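Local coordinates for metallopeptidase containing co-catalytic metalloactive site (PDB 3B2Y), which probably acts as a zinc-dependent carboxypeptidase of the M14 peptidase family, here with nickel bound at its metal site, at residues A80-G85 with F253-V257. Numbering follows the deposited sequence.
Sequences AAGPWG and FDRRV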
loop_
_atom_site.group_PDB
_atom_site.type_symbol
_atom_site.label_atom_id
_atom_site.label_comp_id
_atom_site.label_asym_id
_atom_site.label_seq_id
_atom_site.Cartn_x
_atom_site.Cartn_y
_atom_site.Cartn_z
ATOM N N ALA A 80 3.828 9.484 -0.038
ATOM C CA ALA A 80 4.389 9.236 -1.379
ATOM C C ALA A 80 5.431 8.103 -1.458
ATOM O O ALA A 80 5.652 7.498 -2.544
ATOM C CB ALA A 80 4.948 10.556 -1.983
ATOM N N ALA A 81 6.035 7.752 -0.325
ATOM C CA ALA A 81 6.974 6.637 -0.277
ATOM C C ALA A 81 6.367 5.286 -0.604
ATOM O O ALA A 81 7.079 4.338 -0.976
ATOM C CB ALA A 81 7.701 6.542 1.136
ATOM N N GLY A 82 5.054 5.164 -0.441
ATOM C CA GLY A 82 4.384 3.932 -0.840
ATOM C C GLY A 82 4.452 3.645 -2.350
ATOM O O GLY A 82 5.021 2.649 -2.779
ATOM N N PRO A 83 3.835 4.505 -3.167
ATOM C CA PRO A 83 3.823 4.231 -4.598
ATOM C C PRO A 83 5.254 4.187 -5.171
ATOM O O PRO A 83 5.566 3.291 -5.962
ATOM C CB PRO A 83 2.988 5.367 -5.165
ATOM C CG PRO A 83 2.194 5.813 -4.014
ATOM C CD PRO A 83 3.080 5.721 -2.858
ATOM N N TRP A 84 6.151 5.080 -4.716
ATOM C CA TRP A 84 7.551 5.000 -5.179
ATOM C C TRP A 84 8.269 3.729 -4.634
ATOM O O TRP A 84 9.118 3.167 -5.323
ATOM C CB TRP A 84 8.371 6.269 -4.872
ATOM C CG TRP A 84 7.904 7.483 -5.605
ATOM C CD1 TRP A 84 7.157 8.462 -5.113
ATOM C CD2 TRP A 84 8.171 7.805 -6.965
ATOM N NE1 TRP A 84 6.928 9.425 -6.063
ATOM C CE2 TRP A 84 7.555 9.046 -7.222
ATOM C CE3 TRP A 84 8.874 7.165 -8.002
ATOM C CZ2 TRP A 84 7.562 9.615 -8.471
ATOM C CZ3 TRP A 84 8.918 7.758 -9.248
ATOM C CH2 TRP A 84 8.296 8.999 -9.465
ATOM N N GLY A 85 7.902 3.313 -3.409
ATOM C CA GLY A 85 8.352 2.048 -2.805
ATOM C C GLY A 85 7.978 0.873 -3.681
ATOM O O GLY A 85 8.805 -0.023 -3.934
ATOM N N PHE A 253 13.438 10.325 2.631
ATOM C CA PHE A 253 12.504 9.812 1.661
ATOM C C PHE A 253 13.014 8.544 1.030
ATOM O O PHE A 253 12.304 7.574 0.947
ATOM C CB PHE A 253 12.209 10.861 0.570
ATOM C CG PHE A 253 11.136 10.438 -0.385
ATOM C CD1 PHE A 253 9.811 10.403 0.014
ATOM C CD2 PHE A 253 11.457 9.978 -1.654
ATOM C CE1 PHE A 253 8.822 9.990 -0.848
ATOM C CE2 PHE A 253 10.461 9.553 -2.530
ATOM C CZ PHE A 253 9.158 9.544 -2.130
ATOM N N ASP A 254 14.259 8.558 0.585
ATOM C CA ASP A 254 14.789 7.379 -0.102
ATOM C C ASP A 254 14.919 6.159 0.827
ATOM O O ASP A 254 14.703 5.023 0.405
ATOM C CB ASP A 254 16.074 7.732 -0.855
ATOM C CG ASP A 254 15.792 8.503 -2.182
ATOM O OD1 ASP A 254 14.665 8.373 -2.752
ATOM O OD2 ASP A 254 16.698 9.245 -2.647
ATOM N N ARG A 255 15.190 6.395 2.098
ATOM C CA ARG A 255 15.116 5.321 3.076
ATOM C C ARG A 255 13.680 4.796 3.251
ATOM O O ARG A 255 13.465 3.615 3.555
ATOM C CB ARG A 255 15.632 5.816 4.428
ATOM C CG ARG A 255 16.094 4.735 5.357
ATOM C CD ARG A 255 17.059 5.269 6.420
ATOM N NE ARG A 255 17.443 4.193 7.330
ATOM C CZ ARG A 255 18.340 3.252 7.048
ATOM N NH1 ARG A 255 18.974 3.234 5.880
ATOM N NH2 ARG A 255 18.602 2.311 7.943
ATOM N N ARG A 256 12.693 5.672 3.120
ATOM C CA ARG A 256 11.301 5.228 3.245
ATOM C C ARG A 256 10.909 4.396 2.060
ATOM O O ARG A 256 10.242 3.403 2.240
ATOM C CB ARG A 256 10.331 6.414 3.375
ATOM C CG ARG A 256 10.294 7.009 4.818
ATOM C CD ARG A 256 10.248 8.523 4.792
ATOM N NE ARG A 256 9.110 8.998 4.029
ATOM C CZ ARG A 256 8.966 10.251 3.604
ATOM N NH1 ARG A 256 9.862 11.163 3.917
ATOM N NH2 ARG A 256 7.964 10.589 2.826
ATOM N N VAL A 257 11.440 4.755 0.903
ATOM C CA VAL A 257 11.221 4.017 -0.340
ATOM C C VAL A 257 11.798 2.639 -0.182
ATOM O O VAL A 257 11.106 1.650 -0.453
ATOM C CB VAL A 257 11.844 4.763 -1.542
ATOM C CG1 VAL A 257 11.835 3.881 -2.778
ATOM C CG2 VAL A 257 11.069 6.102 -1.802
#
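Phe253 points the edge of its ring at the face of the Trp84 indole in an offset edge-to-face pair. The centroids of the Trp84 five-membered ring and the Phe253 ring are 5.8 Å apart, with the planes at 75°. CZ of Phe253 comes to 3.8 Å from CD1 of Trp84. The Phe253 ring reaches across because its CG lies anti to the backbone N (chi1 -174°). Its CE1 sits 3.6 Å from Ala81 N and also touches CB of Ala80. Trp84 NE1 makes a hydrogen bond to Ser22 O, which helps hold the indole in this orientation. With an alanine in place of Phe253, a gap would probably open beside Ala80 and Ala81, and Trp84 would lose its aromatic partner. The contact joins the N-terminal turns of helices 81-92 and 253-271 in the M14 peptidase fold, built around a mixed beta-sheet. Helix 81-92 closely follows the nickel ligands His76 and Glu79, the family's HxxE zinc-binding motif; His170 is the third ligand. The axes of 81-85 and 253-257 cross at -57°. Ala81 CB meets Arg256 CB at 3.5 Å. The Arg256 chain bends at chi2 and chi3, and one guanidinium face lies against CD1 of Phe253. Glu171 ties both segments together: OE1 forms a salt bridge with Arg256 NE, and OE2 accepts from Ala81 N. On Val257, CG2 packs on Trp84 CB at 4.1 Å, while CG1 touches Trp84 O.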